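Local coordinates for NAD-dependent dehydrogenase (Rhizobium meliloti, PDB 4Z0P), which reduces glyoxylate and hydroxypyruvate with NADPH as the hydride donor, as a member of the D-isomer specific 2-hydroxyacid dehydrogenase family, at residues G186-V198 / L215-V229. Residues are numbered along the deposited sequence; the frame is centred on the assembly and turned at random.
Sequences GLDAFLGRTDFLV and LFAKLSRNGPFGAPV
In the Rossmann-type cofactor domain, a beta-alpha-beta unit starts its two parallel strands where Phe196 pairs with Val229. Val229 N donates to Asp195 O (3.0 Å) and Leu197 N to Val229 O (2.9 Å), both nearly straight, so one residue of the incoming strand grips the backbone on both flanks of Phe196. The Val229 side chain, beta-branched as suits a strand, lies beside the Phe196 ring, its CB 3.8 Å from Phe196 CD1, while Phe225 CE2 meets that ring at its edge.

Leucines close the gap between helix 187-193, helix 213-216 and the strands. Leu215, its CG swung anti to the backbone N (chi1 -178°), reaches Leu197 CD2 with its own CD2 (3.5 Å), and its CG lies against both methyls of Leu191. Leu219 CD2 meets one of these methyls, Leu191 CD2, at 3.7 Å. Cut back to an alanine, Leu215 would lose CG and both methyls, which is likely to leave Leu191 and Leu197 CD2 without the group that bridges them. The unit belongs to the parallel sheet in which strand 196-199 lies between 142-146 and 229-232.

After helix 187-193, Thr194 O accepts from Ser220 N, tilted 30° from the carbonyl plane, and Ser220 OG accepts from Asn222 N in an ST turn. Two waters join Asp195 OD1 to Ser220, one to its O and the other to OG, while Asp195 OD2 accepts from Thr142 N. Gly223 CA sits 3.3 Å from Asp195 OD1, where a beta carbon would clash. At the surface, Lys218 lays its CD against Asp188 OD1, but its NZ stays 4.5 Å from Asp188 OD1, beyond a salt bridge.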
loop_
_atom_site.group_PDB
_atom_site.type_symbol
_atom_site.label_atom_id
_atom_site.label_comp_id
_atom_site.label_asym_id
_atom_site.label_seq_id
_atom_site.Cartn_x
_atom_site.Cartn_y
_atom_site.Cartn_z
ATOM N N GLY A 186 -27.878 -8.841 5.276
ATOM C CA GLY A 186 -27.342 -8.367 3.996
ATOM C C GLY A 186 -26.095 -9.064 3.512
ATOM O O GLY A 186 -25.512 -8.631 2.516
ATOM N N LEU A 187 -25.660 -10.128 4.182
ATOM C CA LEU A 187 -24.383 -10.782 3.818
ATOM C C LEU A 187 -24.293 -11.149 2.339
ATOM O O LEU A 187 -23.300 -10.813 1.663
ATOM C CB LEU A 187 -24.174 -12.042 4.671
ATOM C CG LEU A 187 -22.860 -12.809 4.396
ATOM C CD1 LEU A 187 -21.593 -11.995 4.610
ATOM C CD2 LEU A 187 -22.826 -14.037 5.278
ATOM N N ASP A 188 -25.319 -11.839 1.829
ATOM C CA ASP A 188 -25.264 -12.290 0.433
ATOM C C ASP A 188 -25.190 -11.154 -0.587
ATOM O O ASP A 188 -24.439 -11.247 -1.581
ATOM C CB ASP A 188 -26.392 -13.287 0.139
ATOM C CG ASP A 188 -26.107 -14.684 0.724
ATOM O OD1 ASP A 188 -25.084 -14.895 1.429
ATOM O OD2 ASP A 188 -26.914 -15.586 0.471
ATOM N N ALA A 189 -25.931 -10.075 -0.347
ATOM C CA ALA A 189 -25.883 -8.911 -1.235
ATOM C C ALA A 189 -24.491 -8.271 -1.191
ATOM O O ALA A 189 -23.922 -7.893 -2.226
ATOM C CB ALA A 189 -26.953 -7.910 -0.839
ATOM N N PHE A 190 -23.953 -8.156 0.022
ATOM C CA PHE A 190 -22.595 -7.666 0.247
ATOM C C PHE A 190 -21.544 -8.515 -0.477
ATOM O O PHE A 190 -20.710 -7.971 -1.193
ATOM C CB PHE A 190 -22.336 -7.546 1.763
ATOM C CG PHE A 190 -20.884 -7.542 2.162
ATOM C CD1 PHE A 190 -20.227 -8.730 2.406
ATOM C CD2 PHE A 190 -20.196 -6.352 2.371
ATOM C CE1 PHE A 190 -18.885 -8.732 2.781
ATOM C CE2 PHE A 190 -18.863 -6.357 2.775
ATOM C CZ PHE A 190 -18.208 -7.550 2.971
ATOM N N LEU A 191 -21.604 -9.833 -0.326
ATOM C CA LEU A 191 -20.627 -10.725 -0.979
ATOM C C LEU A 191 -20.674 -10.593 -2.493
ATOM O O LEU A 191 -19.628 -10.522 -3.139
ATOM C CB LEU A 191 -20.876 -12.182 -0.583
ATOM C CG LEU A 191 -20.627 -12.521 0.883
ATOM C CD1 LEU A 191 -21.188 -13.899 1.203
ATOM C CD2 LEU A 191 -19.142 -12.459 1.238
ATOM N N GLY A 192 -21.879 -10.531 -3.065
ATOM C CA GLY A 192 -22.032 -10.462 -4.509
ATOM C C GLY A 192 -21.462 -9.210 -5.150
ATOM O O GLY A 192 -21.192 -9.203 -6.347
ATOM N N ARG A 193 -21.262 -8.158 -4.355
ATOM C CA ARG A 193 -20.619 -6.921 -4.807
ATOM C C ARG A 193 -19.107 -6.879 -4.567
ATOM O O ARG A 193 -18.443 -5.982 -5.083
ATOM C CB ARG A 193 -21.201 -5.731 -4.058
ATOM C CG ARG A 193 -22.637 -5.427 -4.398
ATOM C CD ARG A 193 -23.088 -4.202 -3.622
ATOM N NE ARG A 193 -22.350 -3.006 -4.015
ATOM C CZ ARG A 193 -22.442 -1.818 -3.418
ATOM N NH1 ARG A 193 -23.221 -1.642 -2.357
ATOM N NH2 ARG A 193 -21.743 -0.792 -3.873
ATOM N N THR A 194 -18.565 -7.838 -3.818
ATOM C CA THR A 194 -17.215 -7.744 -3.313
ATOM C C THR A 194 -16.220 -8.430 -4.231
ATOM O O THR A 194 -16.362 -9.599 -4.520
ATOM C CB THR A 194 -17.128 -8.334 -1.893
ATOM O OG1 THR A 194 -17.907 -7.502 -1.026
ATOM C CG2 THR A 194 -15.678 -8.369 -1.405
ATOM N N ASP A 195 -15.200 -7.685 -4.656
ATOM C CA ASP A 195 -14.064 -8.235 -5.401
ATOM C C ASP A 195 -12.917 -8.685 -4.506
ATOM O O ASP A 195 -12.325 -9.737 -4.735
ATOM C CB ASP A 195 -13.513 -7.194 -6.395
ATOM C CG ASP A 195 -14.561 -6.678 -7.373
ATOM O OD1 ASP A 195 -15.250 -7.521 -8.003
ATOM O OD2 ASP A 195 -14.708 -5.414 -7.527
ATOM N N PHE A 196 -12.542 -7.846 -3.546
ATOM C CA PHE A 196 -11.518 -8.175 -2.547
ATOM C C PHE A 196 -12.218 -8.251 -1.198
ATOM O O PHE A 196 -12.668 -7.231 -0.681
ATOM C CB PHE A 196 -10.435 -7.087 -2.420
ATOM C CG PHE A 196 -9.506 -6.909 -3.610
ATOM C CD1 PHE A 196 -9.618 -7.630 -4.796
ATOM C CD2 PHE A 196 -8.505 -5.937 -3.525
ATOM C CE1 PHE A 196 -8.729 -7.406 -5.851
ATOM C CE2 PHE A 196 -7.632 -5.701 -4.586
ATOM C CZ PHE A 196 -7.749 -6.433 -5.744
ATOM N N LEU A 197 -12.271 -9.453 -0.618
ATOM C CA LEU A 197 -12.875 -9.660 0.692
ATOM C C LEU A 197 -11.818 -9.546 1.765
ATOM O O LEU A 197 -10.829 -10.275 1.719
ATOM C CB LEU A 197 -13.514 -11.048 0.761
ATOM C CG LEU A 197 -14.188 -11.395 2.101
ATOM C CD1 LEU A 197 -15.341 -10.463 2.386
ATOM C CD2 LEU A 197 -14.679 -12.827 2.094
ATOM N N VAL A 198 -12.049 -8.677 2.747
ATOM C CA VAL A 198 -11.139 -8.476 3.876
ATOM C C VAL A 198 -11.835 -8.907 5.155
ATOM O O VAL A 198 -12.896 -8.376 5.502
ATOM C CB VAL A 198 -10.726 -7.006 4.028
ATOM C CG1 VAL A 198 -9.878 -6.778 5.283
ATOM C CG2 VAL A 198 -9.914 -6.569 2.805
ATOM N N LEU A 215 -19.089 -19.468 0.818
ATOM C CA LEU A 215 -18.939 -18.007 0.883
ATOM C C LEU A 215 -18.102 -17.469 -0.253
ATOM O O LEU A 215 -18.487 -16.485 -0.893
ATOM C CB LEU A 215 -18.370 -17.600 2.241
ATOM C CG LEU A 215 -18.216 -16.082 2.434
ATOM C CD1 LEU A 215 -18.538 -15.640 3.847
ATOM C CD2 LEU A 215 -16.827 -15.630 2.059
ATOM N N PHE A 216 -16.959 -18.114 -0.541
ATOM C CA PHE A 216 -16.094 -17.662 -1.647
ATOM C C PHE A 216 -16.825 -17.712 -3.003
ATOM O O PHE A 216 -16.617 -16.824 -3.845
ATOM C CB PHE A 216 -14.810 -18.491 -1.725
ATOM C CG PHE A 216 -13.973 -18.483 -0.446
ATOM C CD1 PHE A 216 -13.792 -17.312 0.299
ATOM C CD2 PHE A 216 -13.385 -19.649 0.012
ATOM C CE1 PHE A 216 -13.037 -17.313 1.464
ATOM C CE2 PHE A 216 -12.630 -19.658 1.179
ATOM C CZ PHE A 216 -12.475 -18.502 1.916
ATOM N N ALA A 217 -17.683 -18.719 -3.184
ATOM C CA ALA A 217 -18.517 -18.846 -4.388
ATOM C C ALA A 217 -19.551 -17.725 -4.592
ATOM O O ALA A 217 -20.049 -17.555 -5.699
ATOM C CB ALA A 217 -19.205 -20.196 -4.405
ATOM N N LYS A 218 -19.875 -16.990 -3.526
ATOM C CA LYS A 218 -20.802 -15.865 -3.600
ATOM C C LYS A 218 -20.128 -14.528 -3.878
ATOM O O LYS A 218 -20.813 -13.555 -4.176
ATOM C CB LYS A 218 -21.639 -15.777 -2.323
ATOM C CG LYS A 218 -22.604 -16.941 -2.163
ATOM C CD LYS A 218 -23.370 -16.764 -0.854
ATOM C CE LYS A 218 -24.325 -17.917 -0.573
ATOM N NZ LYS A 218 -23.665 -18.974 0.233
ATOM N N LEU A 219 -18.799 -14.481 -3.823
ATOM C CA LEU A 219 -18.059 -13.251 -4.138
ATOM C C LEU A 219 -18.190 -12.889 -5.604
ATOM O O LEU A 219 -18.478 -13.737 -6.448
ATOM C CB LEU A 219 -16.597 -13.404 -3.727
ATOM C CG LEU A 219 -16.363 -13.493 -2.213
ATOM C CD1 LEU A 219 -14.913 -13.873 -1.877
ATOM C CD2 LEU A 219 -16.689 -12.166 -1.543
ATOM N N SER A 220 -18.022 -11.610 -5.901
ATOM C CA SER A 220 -18.160 -11.139 -7.266
ATOM C C SER A 220 -17.144 -11.736 -8.229
ATOM O O SER A 220 -15.948 -11.832 -7.914
ATOM C CB SER A 220 -18.040 -9.617 -7.326
ATOM O OG SER A 220 -18.388 -9.193 -8.639
ATOM N N ARG A 221 -17.630 -12.095 -9.417
ATOM C CA ARG A 221 -16.745 -12.422 -10.559
ATOM C C ARG A 221 -16.772 -11.337 -11.614
ATOM O O ARG A 221 -16.214 -11.528 -12.684
ATOM C CB ARG A 221 -17.145 -13.749 -11.163
ATOM C CG ARG A 221 -17.437 -14.755 -10.051
ATOM C CD ARG A 221 -17.196 -16.175 -10.447
ATOM N NE ARG A 221 -15.780 -16.380 -10.702
ATOM C CZ ARG A 221 -14.852 -16.725 -9.808
ATOM N NH1 ARG A 221 -13.618 -16.901 -10.259
ATOM N NH2 ARG A 221 -15.122 -16.932 -8.503
ATOM N N ASN A 222 -17.400 -10.206 -11.296
ATOM C CA ASN A 222 -17.614 -9.110 -12.237
ATOM C C ASN A 222 -16.541 -8.037 -12.193
ATOM O O ASN A 222 -16.626 -7.065 -12.943
ATOM C CB ASN A 222 -18.990 -8.474 -11.981
ATOM C CG ASN A 222 -20.123 -9.432 -12.283
ATOM O OD1 ASN A 222 -20.049 -10.188 -13.238
ATOM N ND2 ASN A 222 -21.159 -9.429 -11.457
ATOM N N GLY A 223 -15.533 -8.206 -11.327
ATOM C CA GLY A 223 -14.490 -7.218 -11.184
ATOM C C GLY A 223 -13.453 -7.362 -12.276
ATOM O O GLY A 223 -13.551 -8.247 -13.130
ATOM N N PRO A 224 -12.434 -6.497 -12.239
ATOM C CA PRO A 224 -11.488 -6.400 -13.367
ATOM C C PRO A 224 -10.627 -7.639 -13.572
ATOM O O PRO A 224 -10.108 -7.823 -14.658
ATOM C CB PRO A 224 -10.621 -5.165 -13.031
ATOM C CG PRO A 224 -10.990 -4.742 -11.661
ATOM C CD PRO A 224 -12.213 -5.474 -11.201
ATOM N N PHE A 225 -10.494 -8.490 -12.562
ATOM C CA PHE A 225 -9.713 -9.708 -12.684
ATOM C C PHE A 225 -10.578 -10.940 -12.934
ATOM O O PHE A 225 -10.053 -12.023 -13.133
ATOM C CB PHE A 225 -8.880 -9.897 -11.427
ATOM C CG PHE A 225 -7.992 -8.725 -11.137
ATOM C CD1 PHE A 225 -6.964 -8.409 -12.002
ATOM C CD2 PHE A 225 -8.233 -7.905 -10.045
ATOM C CE1 PHE A 225 -6.146 -7.302 -11.757
ATOM C CE2 PHE A 225 -7.442 -6.802 -9.802
ATOM C CZ PHE A 225 -6.394 -6.503 -10.654
ATOM N N GLY A 226 -11.893 -10.779 -12.890
ATOM C CA GLY A 226 -12.805 -11.902 -13.128
ATOM C C GLY A 226 -12.882 -12.955 -12.043
ATOM O O GLY A 226 -13.522 -13.981 -12.230
ATOM N N ALA A 227 -12.230 -12.713 -10.913
ATOM C CA ALA A 227 -12.181 -13.660 -9.816
ATOM C C ALA A 227 -11.835 -12.881 -8.548
ATOM O O ALA A 227 -11.014 -11.980 -8.589
ATOM C CB ALA A 227 -11.120 -14.730 -10.062
ATOM N N PRO A 228 -12.465 -13.231 -7.442
ATOM C CA PRO A 228 -12.223 -12.496 -6.202
ATOM C C PRO A 228 -10.929 -12.911 -5.483
ATOM O O PRO A 228 -10.359 -13.972 -5.752
ATOM C CB PRO A 228 -13.451 -12.880 -5.359
ATOM C CG PRO A 228 -13.766 -14.281 -5.808
ATOM C CD PRO A 228 -13.500 -14.263 -7.272
ATOM N N VAL A 229 -10.517 -12.070 -4.540
ATOM C CA VAL A 229 -9.403 -12.286 -3.625
ATOM C C VAL A 229 -9.885 -12.323 -2.181
ATOM O O VAL A 229 -10.803 -11.592 -1.807
ATOM C CB VAL A 229 -8.385 -11.130 -3.802
ATOM C CG1 VAL A 229 -7.264 -11.165 -2.783
ATOM C CG2 VAL A 229 -7.815 -11.223 -5.213
HETATM O O HOH W 1 -24.768 -17.182 2.981
HETATM O O HOH W 2 -21.206 -7.666 -8.786
HETATM O O HOH W 3 -14.408 -9.848 -9.197
HETATM O O HOH W 4 -17.597 -6.719 -9.035
HETATM O O HOH W 5 -10.566 -9.526 -7.583
#